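PDB 7CFB: FI20010p1 from Drosophila melanogaster, which probably acts in piRNA amplification and gene silencing as the Tudor protein Krimper, here captured as its first extended Tudor module in the apo state. Local coordinates for residues A[74-79]-A[147-152]; A[80-85]-A[107-112]; A[86-91]-A[139-144]; A[99-104]-A[236-241]. One frame throughout, in Å; residues are numbered along the deposited sequence.

Contact 1 of 4, residues A[74-79]-A[147-152]; sequences DRIKKV and DDIKRL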
# COMPACT_ATOMS: atom_id res chain seq x y z
N ASP A 74 -6.25 -9.63 -8.63
CA ASP A 74 -5.41 -10.84 -8.78
C ASP A 74 -4.06 -10.52 -9.42
O ASP A 74 -3.08 -11.05 -8.94
CB ASP A 74 -6.14 -11.94 -9.55
CG ASP A 74 -5.42 -13.27 -9.54
OD1 ASP A 74 -5.51 -13.95 -8.54
OD2 ASP A 74 -4.74 -13.57 -10.52
N ARG A 75 -4.00 -9.65 -10.41
CA ARG A 75 -2.70 -9.34 -11.05
C ARG A 75 -1.73 -8.72 -10.05
O ARG A 75 -0.56 -9.00 -10.16
CB ARG A 75 -2.90 -8.52 -12.32
CG ARG A 75 -3.65 -9.27 -13.40
CD ARG A 75 -2.74 -9.94 -14.38
NE ARG A 75 -2.10 -9.02 -15.28
CZ ARG A 75 -1.10 -9.35 -16.05
NH1 ARG A 75 -0.63 -10.57 -16.00
NH2 ARG A 75 -0.58 -8.47 -16.87
N ILE A 76 -2.21 -7.86 -9.15
CA ILE A 76 -1.34 -7.24 -8.12
C ILE A 76 -0.83 -8.36 -7.22
O ILE A 76 0.34 -8.37 -6.94
CB ILE A 76 -2.10 -6.19 -7.30
CG1 ILE A 76 -2.71 -5.10 -8.17
CG2 ILE A 76 -1.21 -5.64 -6.20
CD1 ILE A 76 -3.83 -4.36 -7.51
N LYS A 77 -1.70 -9.29 -6.86
CA LYS A 77 -1.30 -10.42 -5.99
C LYS A 77 -0.20 -11.23 -6.67
O LYS A 77 0.74 -11.58 -6.03
CB LYS A 77 -2.52 -11.28 -5.68
CG LYS A 77 -3.67 -10.57 -5.00
CD LYS A 77 -4.69 -11.53 -4.47
CE LYS A 77 -6.12 -11.16 -4.79
NZ LYS A 77 -7.08 -11.87 -3.92
N LYS A 78 -0.33 -11.47 -7.97
CA LYS A 78 0.68 -12.24 -8.74
C LYS A 78 2.02 -11.51 -8.73
O LYS A 78 3.01 -12.16 -8.61
CB LYS A 78 0.20 -12.49 -10.16
CG LYS A 78 -0.75 -13.65 -10.35
CD LYS A 78 -0.97 -13.91 -11.82
CE LYS A 78 -2.21 -14.71 -12.15
NZ LYS A 78 -2.51 -15.74 -11.13
N VAL A 79 2.02 -10.19 -8.90
CA VAL A 79 3.29 -9.41 -8.84
C VAL A 79 3.87 -9.49 -7.43
O VAL A 79 5.04 -9.69 -7.29
CB VAL A 79 3.05 -7.94 -9.23
CG1 VAL A 79 4.20 -7.05 -8.78
CG2 VAL A 79 2.80 -7.80 -10.70
N ASP A 147 0.69 -2.28 -18.06
CA ASP A 147 -0.34 -1.22 -18.01
C ASP A 147 -1.60 -1.66 -17.27
O ASP A 147 -2.11 -0.85 -16.54
CB ASP A 147 -0.64 -0.75 -19.42
CG ASP A 147 -1.42 0.54 -19.45
OD1 ASP A 147 -0.80 1.58 -19.45
OD2 ASP A 147 -2.61 0.45 -19.49
N ASP A 148 -2.06 -2.88 -17.43
CA ASP A 148 -3.28 -3.29 -16.70
C ASP A 148 -3.03 -3.23 -15.19
O ASP A 148 -3.92 -2.79 -14.50
CB ASP A 148 -3.80 -4.64 -17.20
CG ASP A 148 -2.94 -5.83 -16.83
OD1 ASP A 148 -1.81 -5.86 -17.25
OD2 ASP A 148 -3.39 -6.64 -16.07
N ILE A 149 -1.88 -3.67 -14.71
CA ILE A 149 -1.58 -3.68 -13.25
C ILE A 149 -1.41 -2.24 -12.77
O ILE A 149 -1.91 -1.91 -11.74
CB ILE A 149 -0.35 -4.56 -12.97
CG1 ILE A 149 -0.45 -5.85 -13.78
CG2 ILE A 149 -0.23 -4.82 -11.49
CD1 ILE A 149 0.13 -7.05 -13.13
N LYS A 150 -0.77 -1.44 -13.58
CA LYS A 150 -0.49 -0.05 -13.24
C LYS A 150 -1.82 0.68 -13.01
O LYS A 150 -1.89 1.42 -12.07
CB LYS A 150 0.34 0.54 -14.38
CG LYS A 150 0.68 2.01 -14.28
CD LYS A 150 1.88 2.40 -15.07
CE LYS A 150 1.57 3.48 -16.08
NZ LYS A 150 2.77 4.24 -16.48
N ARG A 151 -2.82 0.38 -13.82
CA ARG A 151 -4.14 1.08 -13.83
C ARG A 151 -5.11 0.55 -12.79
O ARG A 151 -6.14 1.14 -12.66
CB ARG A 151 -4.74 1.06 -15.23
CG ARG A 151 -4.09 2.03 -16.20
CD ARG A 151 -4.57 1.80 -17.61
NE ARG A 151 -3.92 2.64 -18.58
CZ ARG A 151 -4.27 3.87 -18.86
NH1 ARG A 151 -5.27 4.43 -18.22
NH2 ARG A 151 -3.60 4.54 -19.76
N LEU A 152 -4.79 -0.53 -12.09
CA LEU A 152 -5.71 -1.08 -11.08
C LEU A 152 -5.85 -0.15 -9.86
O LEU A 152 -4.91 0.48 -9.50
CB LEU A 152 -5.25 -2.47 -10.68
CG LEU A 152 -5.52 -3.55 -11.72
CD1 LEU A 152 -4.80 -4.82 -11.35
CD2 LEU A 152 -7.00 -3.80 -11.87

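Contact 2 of 4, residues A[80-85]-A[107-112]; sequences LQRQLP and NIITRI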
# COMPACT_ATOMS: atom_id res chain seq x y z
N LEU A 80 3.02 -9.39 -6.43
CA LEU A 80 3.48 -9.36 -5.03
C LEU A 80 4.21 -10.65 -4.67
O LEU A 80 5.25 -10.57 -4.12
CB LEU A 80 2.31 -9.08 -4.11
CG LEU A 80 2.73 -8.62 -2.72
CD1 LEU A 80 1.82 -7.54 -2.20
CD2 LEU A 80 2.78 -9.79 -1.77
N GLN A 81 3.71 -11.78 -5.14
CA GLN A 81 4.28 -13.12 -4.81
C GLN A 81 5.35 -13.54 -5.83
O GLN A 81 5.67 -14.71 -5.87
CB GLN A 81 3.15 -14.11 -4.59
CG GLN A 81 2.37 -13.80 -3.34
CD GLN A 81 1.14 -14.66 -3.26
OE1 GLN A 81 1.07 -15.58 -2.48
NE2 GLN A 81 0.16 -14.35 -4.08
N ARG A 82 5.79 -12.62 -6.68
CA ARG A 82 6.85 -12.82 -7.68
C ARG A 82 6.47 -13.92 -8.67
O ARG A 82 7.33 -14.66 -9.04
CB ARG A 82 8.19 -13.07 -6.98
CG ARG A 82 8.70 -11.87 -6.20
CD ARG A 82 10.20 -11.76 -6.09
NE ARG A 82 10.79 -11.27 -7.31
CZ ARG A 82 12.08 -11.17 -7.53
NH1 ARG A 82 12.93 -11.52 -6.59
NH2 ARG A 82 12.51 -10.69 -8.67
N GLN A 83 5.19 -13.99 -9.04
CA GLN A 83 4.68 -14.97 -10.00
C GLN A 83 4.69 -14.38 -11.41
O GLN A 83 4.31 -15.09 -12.30
CB GLN A 83 3.30 -15.46 -9.57
CG GLN A 83 3.30 -16.22 -8.26
CD GLN A 83 1.91 -16.51 -7.74
OE1 GLN A 83 0.92 -16.08 -8.29
NE2 GLN A 83 1.84 -17.23 -6.65
N LEU A 84 5.06 -13.11 -11.57
CA LEU A 84 5.16 -12.48 -12.91
C LEU A 84 6.48 -11.75 -13.06
O LEU A 84 6.81 -11.00 -12.20
CB LEU A 84 4.04 -11.46 -13.15
CG LEU A 84 2.60 -11.92 -13.08
CD1 LEU A 84 1.70 -10.75 -13.38
CD2 LEU A 84 2.32 -13.01 -14.09
N PRO A 85 7.26 -11.96 -14.13
CA PRO A 85 8.47 -11.20 -14.34
C PRO A 85 8.13 -9.75 -14.70
O PRO A 85 7.13 -9.52 -15.29
CB PRO A 85 9.15 -11.91 -15.51
CG PRO A 85 8.04 -12.62 -16.19
CD PRO A 85 7.04 -12.97 -15.13
N ASN A 107 11.38 -10.89 -0.06
CA ASN A 107 11.01 -11.41 -1.40
C ASN A 107 9.58 -11.07 -1.86
O ASN A 107 8.91 -11.96 -2.34
CB ASN A 107 11.34 -12.90 -1.51
CG ASN A 107 11.74 -13.28 -2.91
OD1 ASN A 107 12.25 -12.47 -3.67
ND2 ASN A 107 11.45 -14.52 -3.27
N ILE A 108 9.13 -9.83 -1.70
CA ILE A 108 7.80 -9.45 -2.25
C ILE A 108 7.95 -8.18 -3.08
O ILE A 108 8.90 -7.49 -2.88
CB ILE A 108 6.70 -9.31 -1.19
CG1 ILE A 108 6.83 -8.02 -0.39
CG2 ILE A 108 6.60 -10.53 -0.31
CD1 ILE A 108 5.54 -7.57 0.19
N ILE A 109 7.07 -7.98 -4.04
CA ILE A 109 7.13 -6.76 -4.88
C ILE A 109 5.80 -6.02 -4.74
O ILE A 109 4.78 -6.59 -5.06
CB ILE A 109 7.46 -7.13 -6.33
CG1 ILE A 109 8.86 -7.74 -6.44
CG2 ILE A 109 7.27 -5.95 -7.24
CD1 ILE A 109 9.23 -8.12 -7.83
N THR A 110 5.87 -4.77 -4.33
CA THR A 110 4.63 -4.00 -4.06
C THR A 110 4.56 -2.73 -4.91
O THR A 110 5.59 -2.22 -5.26
CB THR A 110 4.56 -3.68 -2.57
OG1 THR A 110 3.23 -3.34 -2.21
CG2 THR A 110 5.52 -2.60 -2.16
N ARG A 111 3.34 -2.25 -5.16
CA ARG A 111 3.08 -1.03 -5.97
C ARG A 111 3.46 0.19 -5.14
O ARG A 111 3.21 0.19 -3.98
CB ARG A 111 1.66 -1.01 -6.53
CG ARG A 111 1.29 -2.22 -7.36
CD ARG A 111 0.12 -1.96 -8.26
NE ARG A 111 -1.06 -1.74 -7.46
CZ ARG A 111 -2.15 -1.15 -7.87
NH1 ARG A 111 -2.25 -0.71 -9.10
NH2 ARG A 111 -3.14 -0.98 -7.04
N ILE A 112 4.04 1.17 -5.79
CA ILE A 112 4.59 2.36 -5.12
C ILE A 112 4.45 3.57 -6.04
O ILE A 112 4.40 3.39 -7.23
CB ILE A 112 6.07 2.08 -4.80
CG1 ILE A 112 6.72 3.14 -3.90
CG2 ILE A 112 6.87 1.80 -6.06
CD1 ILE A 112 8.17 2.94 -3.64

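Contact 3 of 4, residues A[86-91]-A[139-144]; sequences LQELDQ and NETIFK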
# COMPACT_ATOMS: atom_id res chain seq x y z
N LEU A 86 9.00 -8.82 -14.33
CA LEU A 86 8.79 -7.39 -14.62
C LEU A 86 10.09 -6.80 -15.16
O LEU A 86 11.12 -7.30 -14.86
CB LEU A 86 8.40 -6.66 -13.34
CG LEU A 86 7.06 -7.01 -12.71
CD1 LEU A 86 6.91 -6.25 -11.41
CD2 LEU A 86 5.93 -6.64 -13.64
N GLN A 87 9.99 -5.76 -15.95
CA GLN A 87 11.17 -5.09 -16.49
C GLN A 87 11.77 -4.22 -15.39
O GLN A 87 11.10 -3.34 -14.92
CB GLN A 87 10.73 -4.23 -17.66
CG GLN A 87 11.80 -3.31 -18.21
CD GLN A 87 12.89 -4.11 -18.87
OE1 GLN A 87 13.93 -4.37 -18.28
NE2 GLN A 87 12.66 -4.49 -20.10
N GLU A 88 13.01 -4.47 -15.01
CA GLU A 88 13.68 -3.63 -14.00
C GLU A 88 13.89 -2.24 -14.61
O GLU A 88 14.04 -2.15 -15.80
CB GLU A 88 14.95 -4.31 -13.50
CG GLU A 88 15.62 -3.59 -12.35
CD GLU A 88 16.85 -4.26 -11.77
OE1 GLU A 88 17.00 -5.48 -11.91
OE2 GLU A 88 17.62 -3.56 -11.14
N LEU A 89 13.87 -1.21 -13.78
CA LEU A 89 13.99 0.19 -14.23
C LEU A 89 15.25 0.82 -13.66
O LEU A 89 15.67 0.44 -12.61
CB LEU A 89 12.79 0.96 -13.69
CG LEU A 89 11.47 0.77 -14.42
CD1 LEU A 89 10.41 1.62 -13.76
CD2 LEU A 89 11.60 1.13 -15.87
N ASP A 90 15.84 1.76 -14.39
CA ASP A 90 16.99 2.54 -13.90
C ASP A 90 16.59 4.01 -13.84
O ASP A 90 17.35 4.78 -13.36
CB ASP A 90 18.26 2.24 -14.69
CG ASP A 90 19.06 1.13 -14.03
OD1 ASP A 90 19.74 1.41 -13.02
OD2 ASP A 90 18.96 -0.02 -14.51
N GLN A 91 15.41 4.35 -14.37
CA GLN A 91 14.94 5.76 -14.35
C GLN A 91 13.66 5.83 -13.51
O GLN A 91 12.65 5.23 -13.93
CB GLN A 91 14.69 6.25 -15.78
CG GLN A 91 13.82 7.50 -15.85
CD GLN A 91 14.56 8.73 -15.37
OE1 GLN A 91 15.43 9.26 -16.05
NE2 GLN A 91 14.20 9.19 -14.18
N ASN A 139 18.17 3.85 -4.14
CA ASN A 139 19.06 2.71 -4.43
C ASN A 139 18.23 1.44 -4.53
O ASN A 139 18.79 0.40 -4.73
CB ASN A 139 20.08 2.54 -3.30
CG ASN A 139 19.39 2.25 -1.99
OD1 ASN A 139 18.20 2.41 -1.89
ND2 ASN A 139 20.11 1.81 -0.99
N GLU A 140 16.91 1.56 -4.32
CA GLU A 140 15.99 0.39 -4.32
C GLU A 140 15.83 -0.22 -5.72
O GLU A 140 15.87 0.55 -6.71
CB GLU A 140 14.62 0.80 -3.76
CG GLU A 140 14.66 1.14 -2.28
CD GLU A 140 14.95 2.60 -1.98
OE1 GLU A 140 15.28 3.35 -2.93
OE2 GLU A 140 14.85 2.99 -0.80
N THR A 141 15.67 -1.54 -5.78
CA THR A 141 15.45 -2.28 -7.05
C THR A 141 13.99 -2.05 -7.43
O THR A 141 13.14 -2.49 -6.69
CB THR A 141 15.66 -3.77 -6.81
OG1 THR A 141 17.05 -3.94 -6.57
CG2 THR A 141 15.25 -4.61 -7.99
N ILE A 142 13.76 -1.43 -8.57
CA ILE A 142 12.39 -1.04 -8.99
C ILE A 142 12.06 -1.58 -10.38
O ILE A 142 12.97 -1.78 -11.16
CB ILE A 142 12.22 0.48 -8.91
CG1 ILE A 142 13.13 1.20 -9.90
CG2 ILE A 142 12.43 0.97 -7.51
CD1 ILE A 142 12.63 2.53 -10.30
N PHE A 143 10.78 -1.76 -10.65
CA PHE A 143 10.30 -2.31 -11.93
C PHE A 143 9.09 -1.55 -12.45
O PHE A 143 8.41 -0.89 -11.70
CB PHE A 143 9.79 -3.73 -11.73
CG PHE A 143 10.72 -4.63 -10.98
CD1 PHE A 143 11.78 -5.24 -11.61
CD2 PHE A 143 10.55 -4.85 -9.63
CE1 PHE A 143 12.63 -6.07 -10.92
CE2 PHE A 143 11.40 -5.68 -8.93
CZ PHE A 143 12.42 -6.30 -9.58
N LYS A 144 8.91 -1.67 -13.76
CA LYS A 144 7.77 -1.14 -14.53
C LYS A 144 6.63 -2.16 -14.45
O LYS A 144 6.88 -3.33 -14.50
CB LYS A 144 8.17 -0.93 -15.98
CG LYS A 144 7.11 -0.25 -16.83
CD LYS A 144 7.07 -0.78 -18.23
CE LYS A 144 7.57 0.22 -19.23
NZ LYS A 144 6.49 1.17 -19.59
O HOH W 1 7.44 -4.89 -16.76
O HOH W 2 15.98 -0.92 -10.59

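Contact 4 of 4, residues A[99-104]-A[236-241]; sequences FAVLDS and LGFRPK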
# COMPACT_ATOMS: atom_id res chain seq x y z
N PHE A 99 4.49 2.37 -10.07
CA PHE A 99 5.51 1.37 -10.43
C PHE A 99 5.63 0.34 -9.32
O PHE A 99 4.78 0.31 -8.45
CB PHE A 99 6.81 2.03 -10.88
CG PHE A 99 7.54 2.82 -9.83
CD1 PHE A 99 7.17 4.11 -9.52
CD2 PHE A 99 8.63 2.28 -9.18
CE1 PHE A 99 7.87 4.84 -8.58
CE2 PHE A 99 9.32 3.00 -8.23
CZ PHE A 99 8.93 4.28 -7.94
N ALA A 100 6.64 -0.51 -9.39
CA ALA A 100 6.81 -1.56 -8.37
C ALA A 100 8.19 -1.48 -7.73
O ALA A 100 9.12 -1.03 -8.36
CB ALA A 100 6.56 -2.90 -8.99
N VAL A 101 8.25 -1.86 -6.46
CA VAL A 101 9.51 -1.88 -5.70
C VAL A 101 9.67 -3.26 -5.08
O VAL A 101 8.72 -3.85 -4.67
CB VAL A 101 9.59 -0.74 -4.68
CG1 VAL A 101 8.47 -0.76 -3.67
CG2 VAL A 101 10.94 -0.67 -4.00
N LEU A 102 10.90 -3.73 -5.05
CA LEU A 102 11.18 -5.06 -4.49
C LEU A 102 11.64 -4.95 -3.05
O LEU A 102 12.47 -4.15 -2.77
CB LEU A 102 12.26 -5.74 -5.34
CG LEU A 102 12.89 -6.97 -4.70
CD1 LEU A 102 11.95 -8.14 -4.73
CD2 LEU A 102 14.20 -7.31 -5.36
N ASP A 103 10.98 -5.68 -2.17
CA ASP A 103 11.48 -5.85 -0.80
C ASP A 103 12.36 -7.10 -0.95
O ASP A 103 11.81 -8.16 -1.04
CB ASP A 103 10.34 -6.05 0.19
CG ASP A 103 10.83 -6.44 1.57
OD1 ASP A 103 12.00 -6.69 1.69
OD2 ASP A 103 10.04 -6.47 2.48
N SER A 104 13.67 -6.91 -1.11
CA SER A 104 14.60 -8.04 -1.36
C SER A 104 14.73 -9.00 -0.18
O SER A 104 14.74 -10.17 -0.42
CB SER A 104 15.89 -7.64 -1.98
OG SER A 104 16.68 -6.91 -1.09
N LEU A 236 15.43 1.25 7.68
CA LEU A 236 16.08 1.25 6.34
C LEU A 236 15.10 1.22 5.17
O LEU A 236 15.55 1.23 4.07
CB LEU A 236 16.97 0.01 6.27
CG LEU A 236 18.11 -0.06 7.27
CD1 LEU A 236 18.76 -1.43 7.24
CD2 LEU A 236 19.12 1.03 6.99
N GLY A 237 13.80 1.17 5.40
CA GLY A 237 12.88 1.04 4.26
C GLY A 237 13.09 -0.28 3.55
O GLY A 237 13.31 -1.26 4.21
N PHE A 238 12.98 -0.31 2.23
CA PHE A 238 13.17 -1.59 1.51
C PHE A 238 14.63 -1.70 1.11
O PHE A 238 15.18 -0.77 0.67
CB PHE A 238 12.23 -1.72 0.32
CG PHE A 238 10.79 -2.02 0.63
CD1 PHE A 238 10.44 -2.76 1.74
CD2 PHE A 238 9.79 -1.55 -0.17
CE1 PHE A 238 9.12 -3.04 2.01
CE2 PHE A 238 8.47 -1.82 0.10
CZ PHE A 238 8.14 -2.57 1.19
N ARG A 239 15.21 -2.87 1.27
CA ARG A 239 16.64 -3.01 0.97
C ARG A 239 16.86 -3.45 -0.46
O ARG A 239 16.16 -4.30 -0.93
CB ARG A 239 17.33 -3.89 1.99
CG ARG A 239 17.74 -3.09 3.21
CD ARG A 239 16.83 -3.48 4.35
NE ARG A 239 17.42 -4.56 5.09
CZ ARG A 239 16.76 -5.30 5.94
NH1 ARG A 239 15.48 -5.06 6.15
NH2 ARG A 239 17.38 -6.25 6.60
N PRO A 240 17.89 -2.94 -1.13
CA PRO A 240 18.15 -3.27 -2.51
C PRO A 240 18.70 -4.67 -2.77
O PRO A 240 19.01 -5.38 -1.85
CB PRO A 240 19.28 -2.32 -2.89
CG PRO A 240 19.26 -1.28 -1.84
CD PRO A 240 18.85 -2.02 -0.59
N LYS A 241 18.82 -5.02 -4.05
CA LYS A 241 19.34 -6.36 -4.46
C LYS A 241 18.40 -7.45 -3.94
O LYS A 241 17.76 -8.10 -4.78
CB LYS A 241 20.76 -6.56 -3.93
CG LYS A 241 20.86 -7.06 -2.50
CD LYS A 241 22.28 -7.13 -1.98
CE LYS A 241 22.36 -7.43 -0.50
NZ LYS A 241 21.68 -8.70 -0.16
O HOH W 3 14.57 -2.86 -3.22

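Contact 1 of 4, residues A[74-79]-A[147-152]
R75 on helix 74-80 and D148 on helix 147-150 form the polar side of a small helix-helix contact in the Krimper Tudor domain, a member of the SH3 clan. In sequence, helix 74-80 comes between strands of the chain's two sheets, and the short helix follows strand 142-144.

The charged pair is a side-on, two-pronged salt bridge. R75 NE donates to the syn lone pair of D148 OD2 at 2.8 Å, and R75 NH2 donates to D148 OD1 at 2.9 Å in a nearly straight bond (170°). The two flat groups are 23° apart, close to coplanar, so each oxygen has its own nitrogen. D148 CG, set between the backbone N and the carbonyl carbon (chi1 71°), turns the carboxylate toward R75, and bends at chi2 and chi3 bring the guanidinium edge to meet it. A second charged pair stays within segment 147-152, R151 NE to D147 OD2 at 2.7 Å.

The apolar contacts are made by the buried I76, V79 and I149, with L152. I149 CD1 covers one face of the R75 guanidinium near its rim and also touches R75 CB, 3.5 Å away. Replacing R75 with a leucine would probably leave D148 without its charged mate and free its carboxylate to turn. The same I149 CD1 meets V79 CG2 at 3.7 Å, while W69 and R111 pack on I76. I76 and L152 lie alongside each other, pointing opposite ways, with I76 CG1 resting 3.8 Å from L152 CD1.

Contact 2 of 4, residues A[80-85]-A[107-112]
R82 turns the edge of its guanidinium to N107, and the asparagine amide stands almost square to it, the planes 81° apart. R82 NH1 donates to N107 OD1 at 3.1 Å in a nearly straight bond that lies in the plane of both the guanidinium and the amide carbonyl. I109 CD1 comes at the same guanidinium obliquely, 3.6 Å from R82 NE. A bend at chi3 (77°) turns the arginine head back toward N107, and R82 CD also brushes the asparagine.

Both polar partners sit at special backbone positions. R82, with positive phi, is the C-prime residue of a Schellman motif that closes helix 74-80, Q83 N reaching back to K78 O and R82 N to V79 O. N107 and I108 together face D103, a G1 bulge where strand 108-117 begins.

The main chains meet at L80. I109 N donates to L80 O at 3.2 Å, and I108 CA adds a CA-H...O contact to the same oxygen; in return L80 CA lies 3.1 Å from I109 O. L80 lies alongside I108, both side chains heading the same way out of their backbones, with L80 CD2 4.0 Å from I108 CB.

The C-terminal end of helix 74-80 is thus pinned to the start of strand 108-117. Helix 215-228 packs here too, I224 against L80 and E223 against I108, while A100 and L102 of strand 99-103 lie against I109.

Contact 3 of 4, residues A[86-91]-A[139-144]
L86 and F143 make the snug part of this strand pairing, their side chains crossing at about a right angle with L86 CB 3.6 Å from F143 CB. The phenyl ring presents its edge to the peptide joining Q87 and E88, and its CD1 reaches to 3.5 Å from E88 CA. Two backbone bonds hold the chains: K144 N donates to Q87 O at 3.0 Å and L89 N to I142 O at 2.8 Å. L89 packs on the partner strand, its CB against I142 CD1 at 3.7 Å and its CG by K144 N.

Toward solvent the fit is slacker. E88, its CG anti to the backbone N (chi1 -174°), still packs on the partner strand through CB and CG, with E88 CG 3.4 Å from I142 O. Its carboxylate end is the loose part, E88 OE2 coming no closer than 4.1 Å to T141 CG2. Water takes over at both ends: one molecule accepts from Q87 N and donates to K144 O at 2.8 Å, and another accepts from I142 N.

Strand 87-89 is short, weakly bonded and outermost in the antiparallel sheet of the Tudor domain. Strand 142-144 lies between it and strand 99-103, with F143 bonded through its backbone to A100 and packed on L102, and I142 packed on F99.

Contact 4 of 4, residues A[99-104]-A[236-241]
F238 lays one face of its ring over D103, whose CB stands 3.9 Å from the ring centroid and 24° off the normal, a CH-pi contact. V101 comes instead at the ring edge, its CG1 3.8 Å from F238 CD2. An alanine in place of F238 would probably open a gap beside V101 and strip D103 CB of its aromatic cover. S104 OG lies near two carbonyls, 2.7 Å from R239 O and 2.9 Å from P240 O, and its single proton can serve one of them at a time; a water bridges L102 O to R239 O.

Further out, other residues set the positions of these groups. The D103 carboxylate, carried anti to the backbone N (chi1 171°) and turned only 26° from the ring plane, is fixed at both oxygens, OD2 by S227 OG and OD1 by N106 N. R239 is tied by a salt bridge to D230.

The C-terminal tail therefore leaves helix 233-236 and crosses the end of strand 99-103. That strand is paired with 108-117, where T110 also touches F238, and with 142-144, and T141 OG1 accepts a hydrogen bond from K241 N.

Contact 2 is the most buried, although its R82 and N107 are exposed; the others are only partly buried. Contacts 2, 3 and 4 all reach the antiparallel sheet that includes strands 87-89, 142-144, 99-103 and 108-117, and I109 touches F143 of contact 3 and L102 of contact 4. Contact 1 sits outside that sheet, yet its helix 74-80 runs straight into contact 2, and L152 O accepts a hydrogen bond from R111 NH1. Chemistry follows place: a salt bridge beside an aliphatic cluster between two helices, a capped helix end on a bulged strand, backbone pairing with waters at the sheet's outer edge, and an aromatic ring where the C-terminal tail docks.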